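Local coordinates for concanavalin B (Canavalia ensiformis, PDB 6CAF), which may act as a carbohydrate-binding protein of the seed, being a chitinase-like member of glycosyl hydrolase family 18, at residues 164-175 with 196-207. Residues are numbered along the deposited sequence; the frame is centred on the assembly and turned at random. Where two conformers were deposited one is given.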
loop_
_atom_site.group_PDB
_atom_site.type_symbol
_atom_site.label_atom_id
_atom_site.label_comp_id
_atom_site.label_asym_id
_atom_site.label_seq_id
_atom_site.Cartn_x
_atom_site.Cartn_y
_atom_site.Cartn_z
ATOM N N TRP A 164 -2.305 6.744 -15.222
ATOM C CA TRP A 164 -1.602 6.235 -14.041
ATOM C C TRP A 164 -0.178 5.835 -14.394
ATOM O O TRP A 164 0.752 6.009 -13.588
ATOM C CB TRP A 164 -2.379 5.054 -13.417
ATOM C CG TRP A 164 -3.737 5.479 -12.995
ATOM C CD1 TRP A 164 -4.905 5.139 -13.582
ATOM C CD2 TRP A 164 -4.054 6.426 -11.977
ATOM N NE1 TRP A 164 -5.928 5.812 -12.997
ATOM C CE2 TRP A 164 -5.431 6.626 -12.014
ATOM C CE3 TRP A 164 -3.292 7.144 -11.029
ATOM C CZ2 TRP A 164 -6.077 7.495 -11.132
ATOM C CZ3 TRP A 164 -3.922 7.989 -10.172
ATOM C CH2 TRP A 164 -5.303 8.166 -10.239
ATOM N N ASP A 165 0.007 5.303 -15.600
ATOM C CA ASP A 165 1.330 5.067 -16.111
ATOM C C ASP A 165 2.119 6.352 -16.222
ATOM O O ASP A 165 3.280 6.395 -15.816
ATOM C CB ASP A 165 1.339 4.260 -17.434
ATOM C CG ASP A 165 0.508 4.865 -18.538
ATOM O OD1 ASP A 165 -0.296 5.795 -18.338
ATOM O OD2 ASP A 165 0.652 4.346 -19.660
ATOM N N ASN A 166 1.515 7.413 -16.709
ATOM C CA ASN A 166 2.212 8.683 -16.799
ATOM C C ASN A 166 2.592 9.222 -15.411
ATOM O O ASN A 166 3.686 9.737 -15.224
ATOM C CB ASN A 166 1.364 9.696 -17.579
ATOM C CG ASN A 166 1.273 9.349 -19.041
ATOM O OD1 ASN A 166 2.260 8.873 -19.618
ATOM N ND2 ASN A 166 0.096 9.567 -19.651
ATOM N N LEU A 167 1.690 9.098 -14.444
ATOM C CA LEU A 167 2.003 9.570 -13.093
ATOM C C LEU A 167 3.215 8.834 -12.546
ATOM O O LEU A 167 4.140 9.422 -11.948
ATOM C CB LEU A 167 0.786 9.413 -12.199
ATOM C CG LEU A 167 0.994 9.845 -10.748
ATOM C CD1 LEU A 167 1.421 11.283 -10.604
ATOM C CD2 LEU A 167 -0.264 9.575 -9.927
ATOM N N LEU A 168 3.192 7.508 -12.693
ATOM C CA LEU A 168 4.301 6.701 -12.255
ATOM C C LEU A 168 5.600 7.088 -12.971
ATOM O O LEU A 168 6.648 7.241 -12.321
ATOM C CB LEU A 168 3.977 5.228 -12.493
ATOM C CG LEU A 168 5.091 4.266 -12.146
ATOM C CD1 LEU A 168 5.523 4.373 -10.693
ATOM C CD2 LEU A 168 4.656 2.848 -12.514
ATOM N N GLU A 169 5.537 7.253 -14.299
ATOM C CA GLU A 169 6.688 7.657 -15.079
ATOM C C GLU A 169 7.271 8.972 -14.578
ATOM O O GLU A 169 8.492 9.135 -14.451
ATOM C CB GLU A 169 6.269 7.813 -16.530
ATOM C CG GLU A 169 7.365 8.356 -17.432
ATOM C CD GLU A 169 8.534 7.418 -17.585
ATOM O OE1 GLU A 169 8.289 6.206 -17.530
ATOM O OE2 GLU A 169 9.670 7.900 -17.783
ATOM N N GLU A 170 6.396 9.929 -14.310
ATOM C CA GLU A 170 6.864 11.228 -13.883
ATOM C C GLU A 170 7.508 11.180 -12.496
ATOM O O GLU A 170 8.528 11.823 -12.244
ATOM C CB GLU A 170 5.750 12.283 -13.951
ATOM C CG GLU A 170 5.215 12.526 -15.353
ATOM C CD GLU A 170 6.160 13.039 -16.414
ATOM O OE1 GLU A 170 7.315 13.376 -16.130
ATOM O OE2 GLU A 170 5.694 13.112 -17.584
ATOM N N LEU A 171 6.918 10.398 -11.588
ATOM C CA LEU A 171 7.534 10.222 -10.285
ATOM C C LEU A 171 8.890 9.512 -10.407
ATOM O O LEU A 171 9.851 9.882 -9.728
ATOM C CB LEU A 171 6.605 9.452 -9.340
ATOM C CG LEU A 171 5.478 10.250 -8.762
ATOM C CD1 LEU A 171 4.417 9.326 -8.177
ATOM C CD2 LEU A 171 5.961 11.219 -7.705
ATOM N N TYR A 172 8.936 8.492 -11.248
ATOM C CA TYR A 172 10.155 7.768 -11.448
ATOM C C TYR A 172 11.278 8.671 -11.992
ATOM O O TYR A 172 12.429 8.616 -11.566
ATOM C CB TYR A 172 9.888 6.609 -12.399
ATOM C CG TYR A 172 11.093 5.741 -12.461
ATOM C CD1 TYR A 172 11.337 4.786 -11.458
ATOM C CD2 TYR A 172 11.967 5.869 -13.432
ATOM C CE1 TYR A 172 12.477 4.025 -11.459
ATOM C CE2 TYR A 172 13.141 5.094 -13.472
ATOM C CZ TYR A 172 13.366 4.170 -12.478
ATOM O OH TYR A 172 14.480 3.373 -12.417
ATOM N N GLN A 173 10.916 9.555 -12.911
ATOM C CA GLN A 173 11.900 10.465 -13.476
ATOM C C GLN A 173 12.408 11.458 -12.433
ATOM O O GLN A 173 13.601 11.772 -12.396
ATOM C CB GLN A 173 11.343 11.186 -14.706
ATOM C CG GLN A 173 11.144 10.275 -15.908
ATOM C CD GLN A 173 12.437 9.656 -16.381
ATOM O OE1 GLN A 173 13.486 10.294 -16.323
ATOM N NE2 GLN A 173 12.376 8.407 -16.833
ATOM N N ILE A 174 11.526 11.950 -11.583
ATOM C CA ILE A 174 11.898 12.866 -10.511
ATOM C C ILE A 174 12.904 12.168 -9.579
ATOM O O ILE A 174 13.841 12.804 -9.084
ATOM C CB ILE A 174 10.635 13.381 -9.751
ATOM C CG1 ILE A 174 9.881 14.398 -10.590
ATOM C CG2 ILE A 174 11.023 13.984 -8.399
ATOM C CD1 ILE A 174 8.455 14.629 -10.080
ATOM N N LYS A 175 12.675 10.896 -9.289
ATOM C CA LYS A 175 13.551 10.194 -8.421
ATOM C C LYS A 175 14.948 10.210 -9.020
ATOM O O LYS A 175 15.928 10.386 -8.302
ATOM C CB LYS A 175 12.994 8.770 -8.247
ATOM C CG LYS A 175 13.814 7.798 -7.464
ATOM C CD LYS A 175 12.947 6.519 -7.367
ATOM C CE LYS A 175 13.688 5.242 -7.076
ATOM N NZ LYS A 175 12.670 4.310 -6.475
ATOM N N TYR A 196 -6.995 -1.127 -14.047
ATOM C CA TYR A 196 -6.538 0.238 -13.877
ATOM C C TYR A 196 -5.038 0.415 -13.917
ATOM O O TYR A 196 -4.547 1.441 -14.392
ATOM C CB TYR A 196 -7.090 0.832 -12.579
ATOM C CG TYR A 196 -8.568 0.781 -12.511
ATOM C CD1 TYR A 196 -9.337 1.497 -13.410
ATOM C CD2 TYR A 196 -9.217 0.048 -11.525
ATOM C CE1 TYR A 196 -10.723 1.451 -13.365
ATOM C CE2 TYR A 196 -10.599 -0.010 -11.463
ATOM C CZ TYR A 196 -11.346 0.704 -12.386
ATOM O OH TYR A 196 -12.712 0.695 -12.323
ATOM N N LEU A 197 -4.312 -0.582 -13.400
ATOM C CA LEU A 197 -2.896 -0.445 -13.175
ATOM C C LEU A 197 -2.031 -1.258 -14.119
ATOM O O LEU A 197 -0.806 -1.198 -13.996
ATOM C CB LEU A 197 -2.568 -0.811 -11.725
ATOM C CG LEU A 197 -2.951 0.242 -10.687
ATOM C CD1 LEU A 197 -2.929 -0.364 -9.290
ATOM C CD2 LEU A 197 -2.024 1.432 -10.803
ATOM N N ASP A 198 -2.593 -2.010 -15.063
ATOM C CA ASP A 198 -1.724 -2.848 -15.880
ATOM C C ASP A 198 -0.662 -2.052 -16.631
ATOM O O ASP A 198 0.504 -2.432 -16.644
ATOM C CB ASP A 198 -2.469 -3.751 -16.845
ATOM C CG ASP A 198 -1.571 -4.873 -17.404
ATOM O OD1 ASP A 198 -0.953 -5.606 -16.617
ATOM O OD2 ASP A 198 -1.482 -4.988 -18.633
ATOM N N ASN A 199 -1.060 -0.966 -17.297
ATOM C CA ASN A 199 -0.053 -0.203 -18.046
ATOM C C ASN A 199 1.027 0.328 -17.100
ATOM O O ASN A 199 2.225 0.296 -17.423
ATOM C CB ASN A 199 -0.667 0.951 -18.822
ATOM C CG ASN A 199 -1.375 0.508 -20.051
ATOM O OD1 ASN A 199 -1.177 -0.577 -20.553
ATOM N ND2 ASN A 199 -2.147 1.410 -20.596
ATOM N N ALA A 200 0.618 0.838 -15.939
ATOM C CA ALA A 200 1.622 1.299 -14.985
ATOM C C ALA A 200 2.550 0.155 -14.564
ATOM O O ALA A 200 3.777 0.323 -14.503
ATOM C CB ALA A 200 0.944 1.942 -13.790
ATOM N N ILE A 201 1.986 -0.997 -14.248
ATOM C CA ILE A 201 2.812 -2.101 -13.788
ATOM C C ILE A 201 3.774 -2.562 -14.887
ATOM O O ILE A 201 4.929 -2.908 -14.594
ATOM C CB ILE A 201 1.949 -3.235 -13.236
ATOM C CG1 ILE A 201 1.255 -2.738 -11.979
ATOM C CG2 ILE A 201 2.812 -4.445 -12.932
ATOM C CD1 ILE A 201 0.169 -3.668 -11.460
ATOM N N GLN A 202 3.335 -2.498 -16.127
ATOM C CA GLN A 202 4.172 -2.916 -17.241
ATOM C C GLN A 202 5.357 -1.986 -17.483
ATOM O O GLN A 202 6.279 -2.376 -18.199
ATOM C CB GLN A 202 3.336 -3.077 -18.492
ATOM C CG GLN A 202 2.428 -4.307 -18.433
ATOM C CD GLN A 202 3.222 -5.596 -18.333
ATOM O OE1 GLN A 202 4.040 -5.868 -19.191
ATOM N NE2 GLN A 202 2.999 -6.372 -17.275
ATOM N N THR A 203 5.380 -0.793 -16.871
ATOM C CA THR A 203 6.576 0.078 -16.971
ATOM C C THR A 203 7.777 -0.485 -16.199
ATOM O O THR A 203 8.899 -0.018 -16.393
ATOM C CB THR A 203 6.336 1.493 -16.409
ATOM O OG1 THR A 203 6.190 1.435 -14.993
ATOM C CG2 THR A 203 5.181 2.209 -17.076
ATOM N N ARG A 204 7.519 -1.394 -15.268
ATOM C CA ARG A 204 8.555 -1.939 -14.387
ATOM C C ARG A 204 9.110 -0.934 -13.396
ATOM O O ARG A 204 10.121 -1.217 -12.736
ATOM C CB ARG A 204 9.673 -2.631 -15.178
ATOM C CG ARG A 204 9.116 -3.584 -16.206
ATOM C CD ARG A 204 10.191 -4.372 -16.924
ATOM N NE ARG A 204 9.564 -5.240 -17.920
ATOM C CZ ARG A 204 10.193 -6.078 -18.709
ATOM N NH1 ARG A 204 11.484 -6.240 -18.600
ATOM N NH2 ARG A 204 9.507 -6.739 -19.621
ATOM N N HIS A 205 8.430 0.204 -13.215
ATOM C CA HIS A 205 8.941 1.208 -12.294
ATOM C C HIS A 205 8.538 1.008 -10.861
ATOM O O HIS A 205 9.168 1.589 -9.989
ATOM C CB HIS A 205 8.489 2.636 -12.625
ATOM C CG HIS A 205 8.937 3.163 -13.921
ATOM N ND1 HIS A 205 10.167 2.900 -14.438
ATOM C CD2 HIS A 205 8.316 3.977 -14.808
ATOM C CE1 HIS A 205 10.301 3.515 -15.593
ATOM N NE2 HIS A 205 9.210 4.229 -15.815
ATOM N N PHE A 206 7.514 0.200 -10.586
ATOM C CA PHE A 206 7.163 -0.023 -9.204
ATOM C C PHE A 206 8.224 -0.865 -8.503
ATOM O O PHE A 206 8.654 -1.899 -9.000
ATOM C CB PHE A 206 5.810 -0.704 -9.033
ATOM C CG PHE A 206 4.620 0.140 -9.407
ATOM C CD1 PHE A 206 4.327 1.290 -8.701
ATOM C CD2 PHE A 206 3.773 -0.230 -10.441
ATOM C CE1 PHE A 206 3.214 2.041 -9.002
ATOM C CE2 PHE A 206 2.664 0.538 -10.747
ATOM C CZ PHE A 206 2.379 1.662 -10.021
ATOM N N ASP A 207 8.588 -0.421 -7.309
ATOM C CA ASP A 207 9.411 -1.214 -6.414
ATOM C C ASP A 207 8.681 -2.408 -5.815
ATOM O O ASP A 207 9.276 -3.483 -5.643
ATOM C CB ASP A 207 9.977 -0.338 -5.290
ATOM C CG ASP A 207 10.871 0.770 -5.812
ATOM O OD1 ASP A 207 12.035 0.414 -6.111
ATOM O OD2 ASP A 207 10.396 1.915 -5.895
HETATM O O HOH W 1 10.905 2.937 -8.384
HETATM O O HOH W 2 14.058 2.124 -5.969
#
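Different first torsions bring Tyr172 and His205 together: CG of Tyr172 lies anti to its backbone N (chi1 -172°), while CG of His205 stands beside its own N and anti to the carbonyl carbon. The two rings form an offset stack, nearly parallel, with centroids 4.0 Å apart and His205 ND1 over the centre of the phenol ring. The imidazole is also gripped at its edge. In one of its two conformers Glu169, bent at chi2 (66°), brings OE1 within 2.8 Å of His205 NE2; this hydrogen bond runs close to the ring plane but reaches the oxygen from above the carboxylate plane. Earlier on the helix, Leu168 lays CD2 over one face of Phe206, 3.6 Å from the ring centroid, a CH-pi contact, and the same methyl packs on Ala200 CB at 4.0 Å. Thr203 OG1 donates to Ala200 O and accepts from His205 N, an ST turn that ties the chain at His205 back to Ala200. Farther along, Lys175 NZ makes a long salt bridge to Asp207 OD2 (3.4 Å), reinforced by two bridging waters; Lys175 NZ also bonds to Phe182 O, and Asp207 OD2 accepts from Leu184 N. The contact thus joins neighbouring outer elements of the TIM barrel: helix 164-178, flanked by helix 120-135, and short helix 198-202 with the turn entering strand 208-212. Leu168, Leu171 and Phe206 pack against strands 150-154 and 183-186.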